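Long-range contact in polyhedrin (PDB 5A9A), which forms the crystalline matrix of the occlusion bodies of a cypovirus of insects and binds uridine 5'-triphosphate: residues F40-G45 and E101-I106. Sequence-based numbering, arbitrary orientation.
With UTP (uridine 5'-triphosphate), chain B.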
loop_
_atom_site.group_PDB
_atom_site.type_symbol
_atom_site.label_atom_id
_atom_site.label_comp_id
_atom_site.label_asym_id
_atom_site.label_seq_id
_atom_site.Cartn_x
_atom_site.Cartn_y
_atom_site.Cartn_z
ATOM N N PHE A 40 -0.054 19.587 -6.097
ATOM C CA PHE A 40 0.048 19.763 -7.540
ATOM C C PHE A 40 -0.660 21.042 -7.972
ATOM O O PHE A 40 -1.709 21.390 -7.433
ATOM C CB PHE A 40 -0.562 18.569 -8.274
ATOM C CG PHE A 40 0.175 17.278 -8.056
ATOM C CD1 PHE A 40 1.257 16.939 -8.853
ATOM C CD2 PHE A 40 -0.219 16.401 -7.059
ATOM C CE1 PHE A 40 1.935 15.747 -8.658
ATOM C CE2 PHE A 40 0.454 15.210 -6.857
ATOM C CZ PHE A 40 1.531 14.883 -7.658
ATOM N N ILE A 41 -0.075 21.734 -8.943
ATOM C CA ILE A 41 -0.693 22.918 -9.528
ATOM C C ILE A 41 -1.169 22.577 -10.931
ATOM O O ILE A 41 -0.459 21.904 -11.678
ATOM C CB ILE A 41 0.298 24.093 -9.609
ATOM C CG1 ILE A 41 1.004 24.284 -8.265
ATOM C CG2 ILE A 41 -0.430 25.365 -10.028
ATOM C CD1 ILE A 41 1.985 25.436 -8.250
ATOM N N TYR A 42 -2.361 23.043 -11.292
ATOM C CA TYR A 42 -2.960 22.673 -12.571
ATOM C C TYR A 42 -3.199 23.860 -13.498
ATOM O O TYR A 42 -3.012 25.016 -13.113
ATOM C CB TYR A 42 -4.254 21.894 -12.326
ATOM C CG TYR A 42 -3.981 20.555 -11.686
ATOM C CD1 TYR A 42 -3.873 20.432 -10.305
ATOM C CD2 TYR A 42 -3.790 19.424 -12.463
ATOM C CE1 TYR A 42 -3.605 19.216 -9.717
ATOM C CE2 TYR A 42 -3.524 18.200 -11.885
ATOM C CZ TYR A 42 -3.431 18.100 -10.512
ATOM O OH TYR A 42 -3.156 16.885 -9.932
ATOM N N LYS A 43 -3.605 23.555 -14.728
ATOM C CA LYS A 43 -3.753 24.564 -15.767
ATOM C C LYS A 43 -4.945 25.482 -15.521
ATOM O O LYS A 43 -5.104 26.485 -16.215
ATOM C CB LYS A 43 -3.883 23.896 -17.137
ATOM C CG LYS A 43 -2.597 23.252 -17.638
ATOM C CD LYS A 43 -2.857 22.382 -18.857
ATOM C CE LYS A 43 -1.603 21.657 -19.316
ATOM N NZ LYS A 43 -0.771 22.473 -20.243
ATOM N N ASN A 44 -5.781 25.141 -14.545
ATOM C CA ASN A 44 -6.871 26.025 -14.146
ATOM C C ASN A 44 -6.460 26.899 -12.963
ATOM O O ASN A 44 -7.277 27.627 -12.406
ATOM C CB ASN A 44 -8.137 25.230 -13.809
ATOM C CG ASN A 44 -7.937 24.270 -12.654
ATOM O OD1 ASN A 44 -6.864 24.211 -12.052
ATOM N ND2 ASN A 44 -8.983 23.517 -12.330
ATOM N N GLY A 45 -5.187 26.816 -12.586
ATOM C CA GLY A 45 -4.638 27.661 -11.541
ATOM C C GLY A 45 -4.981 27.198 -10.137
ATOM O O GLY A 45 -4.685 27.890 -9.161
ATOM N N GLU A 101 -5.783 18.206 -17.708
ATOM C CA GLU A 101 -5.735 17.757 -16.315
ATOM C C GLU A 101 -4.377 17.258 -15.819
ATOM O O GLU A 101 -4.281 16.741 -14.703
ATOM C CB GLU A 101 -6.768 16.656 -16.072
ATOM C CG GLU A 101 -8.202 17.148 -16.043
ATOM C CD GLU A 101 -9.121 16.202 -15.293
ATOM O OE1 GLU A 101 -8.609 15.282 -14.619
ATOM O OE2 GLU A 101 -10.355 16.380 -15.375
ATOM N N TYR A 102 -3.333 17.390 -16.626
ATOM C CA TYR A 102 -2.004 17.040 -16.144
ATOM C C TYR A 102 -1.362 18.284 -15.534
ATOM O O TYR A 102 -1.411 19.360 -16.123
ATOM C CB TYR A 102 -1.130 16.467 -17.261
ATOM C CG TYR A 102 0.200 15.956 -16.757
ATOM C CD1 TYR A 102 1.255 16.825 -16.526
ATOM C CD2 TYR A 102 0.395 14.606 -16.499
ATOM C CE1 TYR A 102 2.463 16.370 -16.055
ATOM C CE2 TYR A 102 1.607 14.138 -16.031
ATOM C CZ TYR A 102 2.637 15.029 -15.810
ATOM O OH TYR A 102 3.849 14.583 -15.345
ATOM N N PRO A 103 -0.766 18.141 -14.341
ATOM C CA PRO A 103 -0.288 19.312 -13.593
ATOM C C PRO A 103 0.879 20.032 -14.263
ATOM O O PRO A 103 1.553 19.465 -15.119
ATOM C CB PRO A 103 0.150 18.712 -12.253
ATOM C CG PRO A 103 0.511 17.309 -12.572
ATOM C CD PRO A 103 -0.451 16.880 -13.647
ATOM N N VAL A 104 1.103 21.279 -13.862
ATOM C CA VAL A 104 2.186 22.087 -14.416
ATOM C C VAL A 104 3.348 22.220 -13.437
ATOM O O VAL A 104 4.427 22.689 -13.804
ATOM C CB VAL A 104 1.702 23.506 -14.794
ATOM C CG1 VAL A 104 0.798 23.455 -16.016
ATOM C CG2 VAL A 104 0.992 24.170 -13.617
ATOM N N ALA A 105 3.130 21.812 -12.192
ATOM C CA ALA A 105 4.167 21.927 -11.173
ATOM C C ALA A 105 3.797 21.155 -9.914
ATOM O O ALA A 105 2.628 20.831 -9.694
ATOM C CB ALA A 105 4.409 23.392 -10.836
ATOM N N ILE A 106 4.803 20.870 -9.091
ATOM C CA ILE A 106 4.593 20.218 -7.804
ATOM C C ILE A 106 5.225 21.053 -6.700
ATOM O O ILE A 106 6.314 21.598 -6.872
ATOM C CB ILE A 106 5.245 18.824 -7.746
ATOM C CG1 ILE A 106 5.051 18.069 -9.061
ATOM C CG2 ILE A 106 4.683 18.029 -6.574
ATOM C CD1 ILE A 106 5.869 16.794 -9.141
HETATM P PA UTP B . -14.279 18.321 -26.784
HETATM O O1A UTP B . -13.245 18.789 -27.778
HETATM O O2A UTP B . -15.101 19.325 -26.013
HETATM O O3A UTP B . -15.281 17.301 -27.524
HETATM O "O5'" UTP B . -13.548 17.379 -25.709
HETATM P PB UTP B . -14.784 16.317 -28.698
HETATM O O1B UTP B . -15.755 15.165 -28.762
HETATM O O2B UTP B . -14.514 17.148 -29.926
HETATM O O3B UTP B . -13.382 15.733 -28.162
HETATM P PG UTP B . -12.159 15.434 -29.166
HETATM O O1G UTP B . -12.775 15.581 -30.534
HETATM O O2G UTP B . -11.726 14.033 -28.825
HETATM O O3G UTP B . -11.157 16.499 -28.798
HETATM C "C5'" UTP B . -13.396 17.792 -24.352
HETATM C "C4'" UTP B . -12.061 18.504 -24.182
HETATM O "O4'" UTP B . -11.536 18.335 -22.864
HETATM C "C1'" UTP B . -10.114 18.444 -22.938
HETATM C "C2'" UTP B . -9.724 17.886 -24.299
HETATM O "O2'" UTP B . -8.683 18.654 -24.912
HETATM C "C3'" UTP B . -10.996 17.970 -25.127
HETATM O "O3'" UTP B . -10.822 18.860 -26.229
HETATM N N1 UTP B . -9.471 17.752 -21.819
HETATM C C6 UTP B . -10.180 17.452 -20.728
HETATM C C2 UTP B . -8.101 17.429 -21.872
HETATM O O2 UTP B . -7.435 17.714 -22.884
HETATM N N3 UTP B . -7.511 16.811 -20.845
HETATM C C4 UTP B . -8.206 16.498 -19.744
HETATM O O4 UTP B . -7.641 15.922 -18.790
HETATM C C5 UTP B . -9.557 16.812 -19.664
HETATM O O HOH W 1 -3.443 20.850 -15.425
#
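Pro-103 is the bump of this contact, filling the corner between the rings of Phe-40 and Tyr-42 while its CD lies against a face of Tyr-102. Its CB sits over one face of the Tyr-42 ring, a CH-pi contact 4.1 Å from the centroid, and its CG meets Phe-40 CD1 obliquely at 3.8 Å. Tyr-42 leaves the backbone pointing away from the opposite segment; with CG anti to the carbonyl carbon (chi1 -67°), its ring comes back alongside the proline, and its edge meets the carbonyl oxygen of Glu-101. Tyr-42 OH is hydrogen-bonded to Arg-48 NE and the Met-67 carbonyl. Antiparallel strands 34-41 and 105-111 are neighbours in the six-stranded sheet, paired here by a nearly straight bond from Ile-41 N to Ala-105 O (2.9 Å, 172°). Ile-41 O instead takes the N-H of Val-104 (2.8 Å), an extra residue making a beta bulge, apparently classic; beyond it a water links Lys-43 N to Tyr-102 O. Ile-106 CG2 covers the Phe-40 face turned from Pro-103. On the opposite sheet face, Ile-41 CD1 meets Ala-105 CB, and its CG2 crosses Val-104 CG2 at about a right angle; Lys-43 CG touches Val-104 too. Beyond the water, Glu-101 N donates a weak bond to O4 of UTP.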